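EDTA monooxygenase (EDTA-degrading bacterium BNC1, PDB 5DQP) probably acts as an FMN-dependent monooxygenase of the luciferase-like family that degrades EDTA, working with a partner flavin reductase. Local coordinates at residues N37-R40 and S41-A45; G240-F243 and V244-R248; I370-Q374 and D375-D379; E393-V396 and D397-P401. All coordinates share one frame; numbering follows the deposited sequence.

Contact 1. Residues N37-R40 and S41-A45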
loop_
_atom_site.group_PDB
_atom_site.type_symbol
_atom_site.label_atom_id
_atom_site.label_comp_id
_atom_site.label_asym_id
_atom_site.label_seq_id
_atom_site.Cartn_x
_atom_site.Cartn_y
_atom_site.Cartn_z
ATOM N N ASN A 37 -0.567 -16.606 -3.931
ATOM C CA ASN A 37 0.606 -17.121 -3.236
ATOM C C ASN A 37 0.671 -16.588 -1.807
ATOM O O ASN A 37 1.060 -17.309 -0.887
ATOM C CB ASN A 37 1.873 -16.747 -4.008
ATOM C CG ASN A 37 3.146 -17.263 -3.351
ATOM O OD1 ASN A 37 3.414 -18.461 -3.362
ATOM N ND2 ASN A 37 3.960 -16.343 -2.806
ATOM N N TYR A 38 0.327 -15.321 -1.605
ATOM C CA TYR A 38 0.391 -14.760 -0.258
ATOM C C TYR A 38 -0.863 -15.070 0.540
ATOM O O TYR A 38 -0.779 -15.283 1.752
ATOM C CB TYR A 38 0.646 -13.250 -0.338
ATOM C CG TYR A 38 1.915 -13.006 -1.118
ATOM C CD1 TYR A 38 3.158 -13.042 -0.479
ATOM C CD2 TYR A 38 1.879 -12.805 -2.489
ATOM C CE1 TYR A 38 4.332 -12.875 -1.184
ATOM C CE2 TYR A 38 3.047 -12.622 -3.218
ATOM C CZ TYR A 38 4.278 -12.675 -2.555
ATOM O OH TYR A 38 5.448 -12.509 -3.260
ATOM N N ILE A 39 -2.024 -15.126 -0.116
ATOM C CA ILE A 39 -3.234 -15.541 0.588
ATOM C C ILE A 39 -3.028 -16.924 1.181
ATOM O O ILE A 39 -3.349 -17.172 2.351
ATOM C CB ILE A 39 -4.462 -15.519 -0.347
ATOM C CG1 ILE A 39 -4.677 -14.135 -0.966
ATOM C CG2 ILE A 39 -5.724 -15.965 0.414
ATOM C CD1 ILE A 39 -4.825 -13.029 0.040
ATOM N N ARG A 40 -2.511 -17.854 0.368
ATOM C CA ARG A 40 -2.282 -19.209 0.846
ATOM C C ARG A 40 -1.436 -19.199 2.116
ATOM O O ARG A 40 -1.776 -19.854 3.110
ATOM C CB ARG A 40 -1.632 -20.048 -0.255
ATOM C CG ARG A 40 -1.403 -21.533 0.100
ATOM C CD ARG A 40 -1.302 -22.387 -1.201
ATOM N NE ARG A 40 -0.641 -23.684 -1.018
ATOM C CZ ARG A 40 -0.325 -24.521 -2.011
ATOM N NH1 ARG A 40 -0.608 -24.211 -3.278
ATOM N NH2 ARG A 40 0.292 -25.676 -1.740
ATOM N N SER A 41 -0.348 -18.427 2.117
ATOM C CA SER A 41 0.513 -18.412 3.295
ATOM C C SER A 41 -0.155 -17.719 4.465
ATOM O O SER A 41 0.029 -18.128 5.620
ATOM C CB SER A 41 1.838 -17.726 2.979
ATOM O OG SER A 41 2.654 -18.617 2.274
ATOM N N ALA A 42 -0.912 -16.643 4.202
ATOM C CA ALA A 42 -1.522 -15.942 5.327
ATOM C C ALA A 42 -2.639 -16.777 5.942
ATOM O O ALA A 42 -2.835 -16.740 7.160
ATOM C CB ALA A 42 -2.037 -14.559 4.897
ATOM N N GLU A 43 -3.375 -17.532 5.114
ATOM C CA GLU A 43 -4.415 -18.429 5.627
ATOM C C GLU A 43 -3.813 -19.611 6.396
ATOM O O GLU A 43 -4.428 -20.112 7.345
ATOM C CB GLU A 43 -5.300 -18.931 4.480
ATOM C CG GLU A 43 -6.365 -17.935 3.944
ATOM C CD GLU A 43 -7.615 -17.735 4.858
ATOM O OE1 GLU A 43 -8.561 -17.034 4.411
ATOM O OE2 GLU A 43 -7.667 -18.257 6.006
ATOM N N ILE A 44 -2.620 -20.076 6.014
ATOM C CA ILE A 44 -1.939 -21.075 6.833
ATOM C C ILE A 44 -1.571 -20.489 8.197
ATOM O O ILE A 44 -1.799 -21.112 9.238
ATOM C CB ILE A 44 -0.709 -21.632 6.094
ATOM C CG1 ILE A 44 -1.155 -22.560 4.956
ATOM C CG2 ILE A 44 0.253 -22.349 7.069
ATOM C CD1 ILE A 44 -0.026 -22.850 3.951
ATOM N N ALA A 45 -0.995 -19.284 8.218
ATOM C CA ALA A 45 -0.655 -18.671 9.501
ATOM C C ALA A 45 -1.910 -18.409 10.332
ATOM O O ALA A 45 -1.904 -18.583 11.557
ATOM C CB ALA A 45 0.139 -17.377 9.272
#
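Ile39 and Glu43 lie alongside each other on helix 35-47, one turn apart and pointing the same way. The CG2 branch of Ile39 meets Glu43 CG at 4.1 Å. Glu43 starts with CG beside its own backbone N (chi1 -78°), which also places that CG 3.5 Å from Ile39 O. A bend at chi2 then leads the carboxylate away, toward a long, weak ion pair with Arg46. Arg40 and Ile44 make the next pair along the helix. Ile44 CD1 approaches Arg40 CG at 4.3 Å, and Ile44 CG1 packs on Arg40 O at 3.3 Å. The arginine runs out nearly straight to a guanidinium that lies close to the like charge of Arg26. Tyr38 is turned to the buried side, where its OH bonds to Ile32 O. The amide ND2 of Asn37 sits over the centre of the Tyr38 ring, 3.6 Å above the plane. Tyr38, Ile39 and Ala42 face helix 75-85, while Ile44 faces helix 390-405. The bonds that join the two turns are from backbone to backbone, such as Glu43 N to Ile39 O at 2.8 Å. Across the two turns the side chains add carbon contacts, to each other and to carbonyl oxygens. The chemistry is that of an amphipathic helix: apolar groups go to the neighbouring helices, and the charged ends of Arg40 and Glu43 go outward.

Contact 2. Residues G240-F243 and V244-R248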
loop_
_atom_site.group_PDB
_atom_site.type_symbol
_atom_site.label_atom_id
_atom_site.label_comp_id
_atom_site.label_asym_id
_atom_site.label_seq_id
_atom_site.Cartn_x
_atom_site.Cartn_y
_atom_site.Cartn_z
ATOM N N GLY A 240 20.627 -13.525 24.715
ATOM C CA GLY A 240 19.212 -13.256 24.510
ATOM C C GLY A 240 18.568 -12.635 25.735
ATOM O O GLY A 240 17.823 -11.659 25.633
ATOM N N ARG A 241 18.826 -13.219 26.910
ATOM C CA ARG A 241 18.277 -12.691 28.155
ATOM C C ARG A 241 18.798 -11.292 28.439
ATOM O O ARG A 241 18.038 -10.411 28.859
ATOM C CB ARG A 241 18.609 -13.634 29.309
ATOM C CG ARG A 241 17.702 -14.853 29.387
ATOM C CD ARG A 241 18.330 -15.980 30.197
ATOM N NE ARG A 241 19.022 -15.478 31.381
ATOM C CZ ARG A 241 18.471 -15.395 32.587
ATOM N NH1 ARG A 241 17.216 -15.791 32.773
ATOM N NH2 ARG A 241 19.175 -14.920 33.608
ATOM N N ARG A 242 20.100 -11.082 28.237
ATOM C CA ARG A 242 20.697 -9.758 28.365
ATOM C C ARG A 242 19.979 -8.742 27.484
ATOM O O ARG A 242 19.659 -7.627 27.921
ATOM C CB ARG A 242 22.180 -9.850 27.991
ATOM C CG ARG A 242 22.992 -8.561 28.192
ATOM C CD ARG A 242 24.482 -8.701 27.766
ATOM N NE ARG A 242 24.932 -10.086 27.568
ATOM C CZ ARG A 242 25.217 -10.934 28.556
ATOM N NH1 ARG A 242 25.087 -10.539 29.821
ATOM N NH2 ARG A 242 25.619 -12.180 28.282
ATOM N N PHE A 243 19.733 -9.106 26.225
ATOM C CA PHE A 243 19.153 -8.154 25.285
ATOM C C PHE A 243 17.728 -7.784 25.696
ATOM O O PHE A 243 17.366 -6.606 25.680
ATOM C CB PHE A 243 19.200 -8.727 23.870
ATOM C CG PHE A 243 18.660 -7.806 22.830
ATOM C CD1 PHE A 243 19.481 -6.849 22.239
ATOM C CD2 PHE A 243 17.335 -7.890 22.435
ATOM C CE1 PHE A 243 18.991 -5.978 21.276
ATOM C CE2 PHE A 243 16.828 -7.022 21.462
ATOM C CZ PHE A 243 17.664 -6.066 20.876
ATOM N N VAL A 244 16.931 -8.772 26.121
ATOM C CA VAL A 244 15.583 -8.501 26.620
ATOM C C VAL A 244 15.641 -7.584 27.835
ATOM O O VAL A 244 14.914 -6.590 27.914
ATOM C CB VAL A 244 14.850 -9.816 26.954
ATOM C CG1 VAL A 244 13.548 -9.532 27.727
ATOM C CG2 VAL A 244 14.585 -10.638 25.695
ATOM N N ALA A 245 16.495 -7.916 28.812
ATOM C CA ALA A 245 16.551 -7.108 30.027
ATOM C C ALA A 245 16.919 -5.663 29.707
ATOM O O ALA A 245 16.325 -4.733 30.262
ATOM C CB ALA A 245 17.547 -7.704 31.025
ATOM N N GLU A 246 17.907 -5.460 28.825
ATOM C CA GLU A 246 18.318 -4.113 28.416
ATOM C C GLU A 246 17.258 -3.395 27.592
ATOM O O GLU A 246 17.159 -2.166 27.670
ATOM C CB GLU A 246 19.619 -4.161 27.603
ATOM C CG GLU A 246 20.840 -4.610 28.402
ATOM C CD GLU A 246 22.114 -4.633 27.571
ATOM O OE1 GLU A 246 23.105 -5.249 28.026
ATOM O OE2 GLU A 246 22.126 -4.038 26.467
ATOM N N ALA A 247 16.481 -4.120 26.782
ATOM C CA ALA A 247 15.379 -3.481 26.060
ATOM C C ALA A 247 14.329 -2.981 27.036
ATOM O O ALA A 247 13.869 -1.835 26.947
ATOM C CB ALA A 247 14.753 -4.452 25.052
ATOM N N ARG A 248 13.934 -3.836 27.978
ATOM C CA ARG A 248 12.919 -3.436 28.944
ATOM C C ARG A 248 13.401 -2.271 29.788
ATOM O O ARG A 248 12.626 -1.361 30.097
ATOM C CB ARG A 248 12.560 -4.605 29.852
ATOM C CG ARG A 248 11.882 -5.707 29.118
ATOM C CD ARG A 248 11.583 -6.840 30.056
ATOM N NE ARG A 248 10.912 -7.934 29.371
ATOM C CZ ARG A 248 10.584 -9.079 29.961
ATOM N NH1 ARG A 248 10.855 -9.253 31.247
ATOM N NH2 ARG A 248 9.995 -10.050 29.269
#
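Arg242 and Glu246 run side by side on the outer face of helix 237-253, but they touch through carbon rather than charge. Glu246 OE1 lies 3.3 Å from Arg242 CG. The nearest charged atoms, Arg242 NE and Glu246 OE1, are 5.2 Å apart. The arginine bends at chi3, which probably helps to keep the guanidinium off the extended glutamate. The two flat groups are tilted 56° from each other. Four backbone hydrogen bonds form the regular helical ladder. Val244 N reaches Gly240 O at 3.1 Å, and Ala247 N reaches Phe243 O at 2.9 Å; the bonds of Ala245 and Glu246 lie between them. Close carbon contacts to carbonyl oxygens follow the same ladder. Val244 CG2 rests on Gly240 O at 3.4 Å, and Ala247 CB on Phe243 O. Val244 CG1 covers one face of the Arg248 guanidinium near its rim, 3.4 Å above the plane. That guanidinium is salt-bridged to Glu376 and Asp379. The Phe243 side chain is about 4 Å from a bound polyether, probably from the crystallisation liquor. Its side chain is about 9 Å from that of Ser216, a predicted FMN ligand. The helix is the crossover of a beta-alpha-beta unit. Phe243 and Ala247 pack on both strands, 229-233 and 262-271, while Phe243 and Glu246 also touch Lys220 of helix 217-226.

Contact 3. Residues I370-Q374 and D375-D379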
loop_
_atom_site.group_PDB
_atom_site.type_symbol
_atom_site.label_atom_id
_atom_site.label_comp_id
_atom_site.label_asym_id
_atom_site.label_seq_id
_atom_site.Cartn_x
_atom_site.Cartn_y
_atom_site.Cartn_z
ATOM N N ILE A 370 10.290 -22.967 23.707
ATOM C CA ILE A 370 9.792 -22.861 25.075
ATOM C C ILE A 370 10.942 -22.591 26.026
ATOM O O ILE A 370 10.792 -21.868 27.020
ATOM C CB ILE A 370 9.045 -24.141 25.483
ATOM C CG1 ILE A 370 7.771 -24.337 24.648
ATOM C CG2 ILE A 370 8.748 -24.123 26.994
ATOM C CD1 ILE A 370 7.000 -25.652 24.968
ATOM N N ASP A 371 12.105 -23.178 25.746
ATOM C CA ASP A 371 13.264 -22.942 26.592
ATOM C C ASP A 371 13.632 -21.466 26.607
ATOM O O ASP A 371 13.809 -20.864 27.675
ATOM C CB ASP A 371 14.452 -23.784 26.113
ATOM C CG ASP A 371 15.641 -23.690 27.080
ATOM O OD1 ASP A 371 15.392 -23.716 28.306
ATOM O OD2 ASP A 371 16.803 -23.551 26.640
ATOM N N TRP A 372 13.735 -20.853 25.422
ATOM C CA TRP A 372 14.060 -19.430 25.368
ATOM C C TRP A 372 12.968 -18.595 26.011
ATOM O O TRP A 372 13.245 -17.691 26.815
ATOM C CB TRP A 372 14.267 -18.976 23.927
ATOM C CG TRP A 372 15.658 -19.204 23.404
ATOM C CD1 TRP A 372 16.322 -20.392 23.332
ATOM C CD2 TRP A 372 16.528 -18.221 22.828
ATOM N NE1 TRP A 372 17.554 -20.214 22.745
ATOM C CE2 TRP A 372 17.708 -18.889 22.431
ATOM C CE3 TRP A 372 16.429 -16.845 22.620
ATOM C CZ2 TRP A 372 18.776 -18.227 21.830
ATOM C CZ3 TRP A 372 17.488 -16.180 22.025
ATOM C CH2 TRP A 372 18.652 -16.875 21.633
ATOM N N TRP A 373 11.711 -18.884 25.649
ATOM C CA TRP A 373 10.595 -18.035 26.050
ATOM C C TRP A 373 10.449 -17.975 27.563
ATOM O O TRP A 373 10.257 -16.891 28.133
ATOM C CB TRP A 373 9.295 -18.535 25.408
ATOM C CG TRP A 373 8.051 -17.913 26.015
ATOM C CD1 TRP A 373 7.545 -16.665 25.773
ATOM C CD2 TRP A 373 7.163 -18.526 26.944
ATOM N NE1 TRP A 373 6.405 -16.461 26.505
ATOM C CE2 TRP A 373 6.146 -17.592 27.232
ATOM C CE3 TRP A 373 7.130 -19.783 27.569
ATOM C CZ2 TRP A 373 5.120 -17.863 28.125
ATOM C CZ3 TRP A 373 6.114 -20.047 28.451
ATOM C CH2 TRP A 373 5.108 -19.103 28.705
ATOM N N GLN A 374 10.555 -19.128 28.233
ATOM C CA GLN A 374 10.327 -19.176 29.673
ATOM C C GLN A 374 11.486 -18.591 30.468
ATOM O O GLN A 374 11.280 -18.053 31.559
ATOM C CB GLN A 374 10.079 -20.615 30.121
ATOM C CG GLN A 374 9.257 -20.691 31.378
ATOM C CD GLN A 374 8.860 -22.097 31.671
ATOM O OE1 GLN A 374 9.716 -22.948 31.906
ATOM N NE2 GLN A 374 7.558 -22.372 31.646
ATOM N N ASP A 375 12.697 -18.714 29.966
ATOM C CA ASP A 375 13.845 -18.095 30.592
ATOM C C ASP A 375 13.986 -16.629 30.194
ATOM O O ASP A 375 15.020 -16.011 30.473
ATOM C CB ASP A 375 15.107 -18.895 30.244
ATOM C CG ASP A 375 15.138 -20.266 30.934
ATOM O OD1 ASP A 375 14.392 -20.445 31.925
ATOM O OD2 ASP A 375 15.895 -21.161 30.502
ATOM N N GLU A 376 12.986 -16.085 29.500
ATOM C CA GLU A 376 12.933 -14.667 29.182
ATOM C C GLU A 376 14.084 -14.235 28.290
ATOM O O GLU A 376 14.577 -13.105 28.399
ATOM C CB GLU A 376 12.916 -13.833 30.458
ATOM C CG GLU A 376 11.959 -14.378 31.512
ATOM C CD GLU A 376 10.653 -13.601 31.612
ATOM O OE1 GLU A 376 9.637 -14.209 32.021
ATOM O OE2 GLU A 376 10.638 -12.388 31.296
ATOM N N ALA A 377 14.557 -15.134 27.432
ATOM C CA ALA A 377 15.422 -14.726 26.339
ATOM C C ALA A 377 14.622 -14.281 25.128
ATOM O O ALA A 377 15.214 -13.912 24.107
ATOM C CB ALA A 377 16.368 -15.860 25.948
ATOM N N ALA A 378 13.295 -14.284 25.235
ATOM C CA ALA A 378 12.388 -13.989 24.132
ATOM C C ALA A 378 10.984 -13.817 24.692
ATOM O O ALA A 378 10.606 -14.502 25.643
ATOM C CB ALA A 378 12.400 -15.132 23.110
ATOM N N ASP A 379 10.212 -12.907 24.096
ATOM C CA ASP A 379 8.771 -12.902 24.326
ATOM C C ASP A 379 8.001 -13.692 23.265
ATOM O O ASP A 379 6.780 -13.847 23.385
ATOM C CB ASP A 379 8.251 -11.459 24.391
ATOM C CG ASP A 379 8.984 -10.631 25.452
ATOM O OD1 ASP A 379 8.745 -10.880 26.656
ATOM O OD2 ASP A 379 9.821 -9.765 25.091
HETATM O O HOH W 1 5.707 -13.540 25.912
#
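Ala377 N bonds to Trp372 O at 2.9 Å and Glu376 N to Trp373 O at 3.2 Å, closing a Schellman motif at the end of helix 362-374. Glu376 is its C-prime residue, with a positive phi of 63°. The Glu376 N-H comes from above the carbonyl plane of Trp373, not onto a lone pair. Among the side chains, Asp371 and Asp375 bring two like charges together, with OD1 of the first 3.4 Å from OD2 of the second. Their carboxylate planes are 75° apart. Asp375 CG is anti to its carbonyl carbon (chi1 -70°), which turns the carboxylate back over Asp371 O. Lys237 forms a long, weak ion pair with each acid and probably eases their repulsion. With an alanine here in place of Asp375, Lys237 would probably lose one of these two carboxylates. On the buried side, Ala377 CB approaches Trp372 CE3 obliquely at 3.5 Å, while Ala378 CB lies at the edge of that indole. Trp373 CA gives a CH...O contact to Ala378 O at 3.6 Å. Glu376 and Asp379 both form salt bridges with Arg248, and Asp379 OD2 also takes a bond from Val263 N. The turn leads into strand 380-383 of the barrel. A water in the plane of the Trp373 indole accepts from NE1 at 3.1 Å and donates to Asp379 O at 2.8 Å.

Contact 4. Residues E393-V396 and D397-P401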
loop_
_atom_site.group_PDB
_atom_site.type_symbol
_atom_site.label_atom_id
_atom_site.label_comp_id
_atom_site.label_asym_id
_atom_site.label_seq_id
_atom_site.Cartn_x
_atom_site.Cartn_y
_atom_site.Cartn_z
ATOM N N GLU A 393 3.675 -24.275 6.413
ATOM C CA GLU A 393 2.632 -25.274 6.634
ATOM C C GLU A 393 3.107 -26.355 7.615
ATOM O O GLU A 393 2.375 -26.747 8.537
ATOM C CB GLU A 393 2.219 -25.856 5.273
ATOM C CG GLU A 393 1.005 -26.788 5.258
ATOM C CD GLU A 393 0.488 -27.068 3.830
ATOM O OE1 GLU A 393 0.976 -26.443 2.846
ATOM O OE2 GLU A 393 -0.415 -27.929 3.694
ATOM N N ILE A 394 4.349 -26.812 7.456
ATOM C CA ILE A 394 4.941 -27.757 8.407
ATOM C C ILE A 394 4.997 -27.152 9.805
ATOM O O ILE A 394 4.662 -27.810 10.796
ATOM C CB ILE A 394 6.347 -28.178 7.933
ATOM C CG1 ILE A 394 6.272 -28.873 6.577
ATOM C CG2 ILE A 394 7.028 -29.103 8.957
ATOM C CD1 ILE A 394 5.455 -30.143 6.591
ATOM N N PHE A 395 5.507 -25.920 9.924
ATOM C CA PHE A 395 5.572 -25.300 11.241
ATOM C C PHE A 395 4.179 -25.217 11.876
ATOM O O PHE A 395 3.972 -25.644 13.019
ATOM C CB PHE A 395 6.215 -23.915 11.147
ATOM C CG PHE A 395 6.509 -23.314 12.484
ATOM C CD1 PHE A 395 5.519 -22.643 13.184
ATOM C CD2 PHE A 395 7.759 -23.471 13.070
ATOM C CE1 PHE A 395 5.762 -22.109 14.435
ATOM C CE2 PHE A 395 8.022 -22.939 14.303
ATOM C CZ PHE A 395 7.013 -22.251 14.996
ATOM N N VAL A 396 3.196 -24.720 11.128
ATOM C CA VAL A 396 1.847 -24.562 11.678
ATOM C C VAL A 396 1.190 -25.917 11.969
ATOM O O VAL A 396 0.424 -26.061 12.931
ATOM C CB VAL A 396 0.983 -23.722 10.715
ATOM C CG1 VAL A 396 -0.508 -23.950 11.011
ATOM C CG2 VAL A 396 1.345 -22.236 10.793
ATOM N N ASP A 397 1.430 -26.917 11.124
ATOM C CA ASP A 397 0.793 -28.212 11.328
ATOM C C ASP A 397 1.428 -29.004 12.461
ATOM O O ASP A 397 0.757 -29.829 13.078
ATOM C CB ASP A 397 0.881 -29.084 10.071
ATOM C CG ASP A 397 -0.023 -28.614 8.937
ATOM O OD1 ASP A 397 -0.954 -27.809 9.194
ATOM O OD2 ASP A 397 0.207 -29.089 7.789
ATOM N N GLN A 398 2.720 -28.829 12.711
ATOM C CA GLN A 398 3.416 -29.751 13.600
ATOM C C GLN A 398 4.090 -29.092 14.791
ATOM O O GLN A 398 4.237 -29.742 15.815
ATOM C CB GLN A 398 4.443 -30.567 12.800
ATOM C CG GLN A 398 3.747 -31.304 11.630
ATOM C CD GLN A 398 4.684 -32.102 10.747
ATOM O OE1 GLN A 398 5.561 -32.806 11.242
ATOM N NE2 GLN A 398 4.484 -32.017 9.427
ATOM N N VAL A 399 4.499 -27.836 14.703
ATOM C CA VAL A 399 5.105 -27.184 15.862
ATOM C C VAL A 399 4.052 -26.470 16.701
ATOM O O VAL A 399 3.956 -26.671 17.913
ATOM C CB VAL A 399 6.217 -26.210 15.407
ATOM C CG1 VAL A 399 6.763 -25.409 16.613
ATOM C CG2 VAL A 399 7.344 -26.958 14.666
ATOM N N VAL A 400 3.229 -25.635 16.058
ATOM C CA VAL A 400 2.196 -24.901 16.778
ATOM C C VAL A 400 1.340 -25.807 17.679
ATOM O O VAL A 400 1.146 -25.462 18.849
ATOM C CB VAL A 400 1.382 -24.049 15.803
ATOM C CG1 VAL A 400 0.058 -23.574 16.406
ATOM C CG2 VAL A 400 2.243 -22.845 15.359
ATOM N N PRO A 401 0.805 -26.936 17.216
ATOM C CA PRO A 401 -0.030 -27.742 18.119
ATOM C C PRO A 401 0.727 -28.242 19.354
ATOM O O PRO A 401 0.122 -28.388 20.426
ATOM C CB PRO A 401 -0.502 -28.885 17.218
ATOM C CG PRO A 401 -0.426 -28.306 15.828
ATOM C CD PRO A 401 0.825 -27.510 15.851
HETATM O O HOH W 2 -1.447 -28.809 5.863
#
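Phe395 lays its ring against Val399 and Val400, the residues one turn later on helix 390-405. From a CB that starts away from 397-401, the chain turns with CG anti to the backbone N (chi1 -171°), beside the carbonyl carbon. The ring is thereby swung along the next turn. CG and CD2 come next and lie near Val399 CB. The other ring branch, CD1 and CE1, meets Val400 CG2 obliquely, with CE1 the nearer at 3.7 Å. At the tip, CZ touches Val399 CG1 at 3.6 Å, and CE2 meets the same methyl. Val399 CB is 3.8 Å from the ring centroid and 9° off its normal, a CH-pi contact over the face. Ile271 and Leu369 also pack on this ring. A leucine in place of Phe395 would probably lose the CH-pi contact and leave a gap beside Val399 and Val400. Phe395 O accepts two good backbone bonds, from Val399 N at 2.8 Å and Val400 N at 3.1 Å, and a weak one from Gln398 N. Farther round the helix, a water donates to both Glu393 OE2 and Asp397 OD2, 2.6 Å from each. Those acids lie side by side with planes 85° apart, and Asp397 OD1 has a salt bridge to Arg47. Pro401 has no N-H to give, and its CD sits 3.3 Å from Val396 O. The wider pi-type turn at 397-399 and the missing bond at Pro401 N kink this helix, which follows strand 380-383 of the TIM barrel.

In the fold
All four contacts are local to outer elements of the barrel, and they form two touching pairs. Contacts 1 and 4 meet where helices 35-47 and 390-405 pack, through Ile44 against Val396 and Glu393. Contacts 2 and 3 meet through Arg248, whose two salt bridges reach Glu376 and Asp379, and through Val244 packing. Contact 1 is the most buried and mainly apolar. Contact 2 is the most exposed, with charged chains on its outer face. Contacts 3 and 4 are partly buried, each combining an aromatic inner side with a pair of acids outside. Contacts 1 and 2 are regular helix, contact 3 ends one, and contact 4 is kinked. Centres of contacts 1 and 2 are about 32 Å apart.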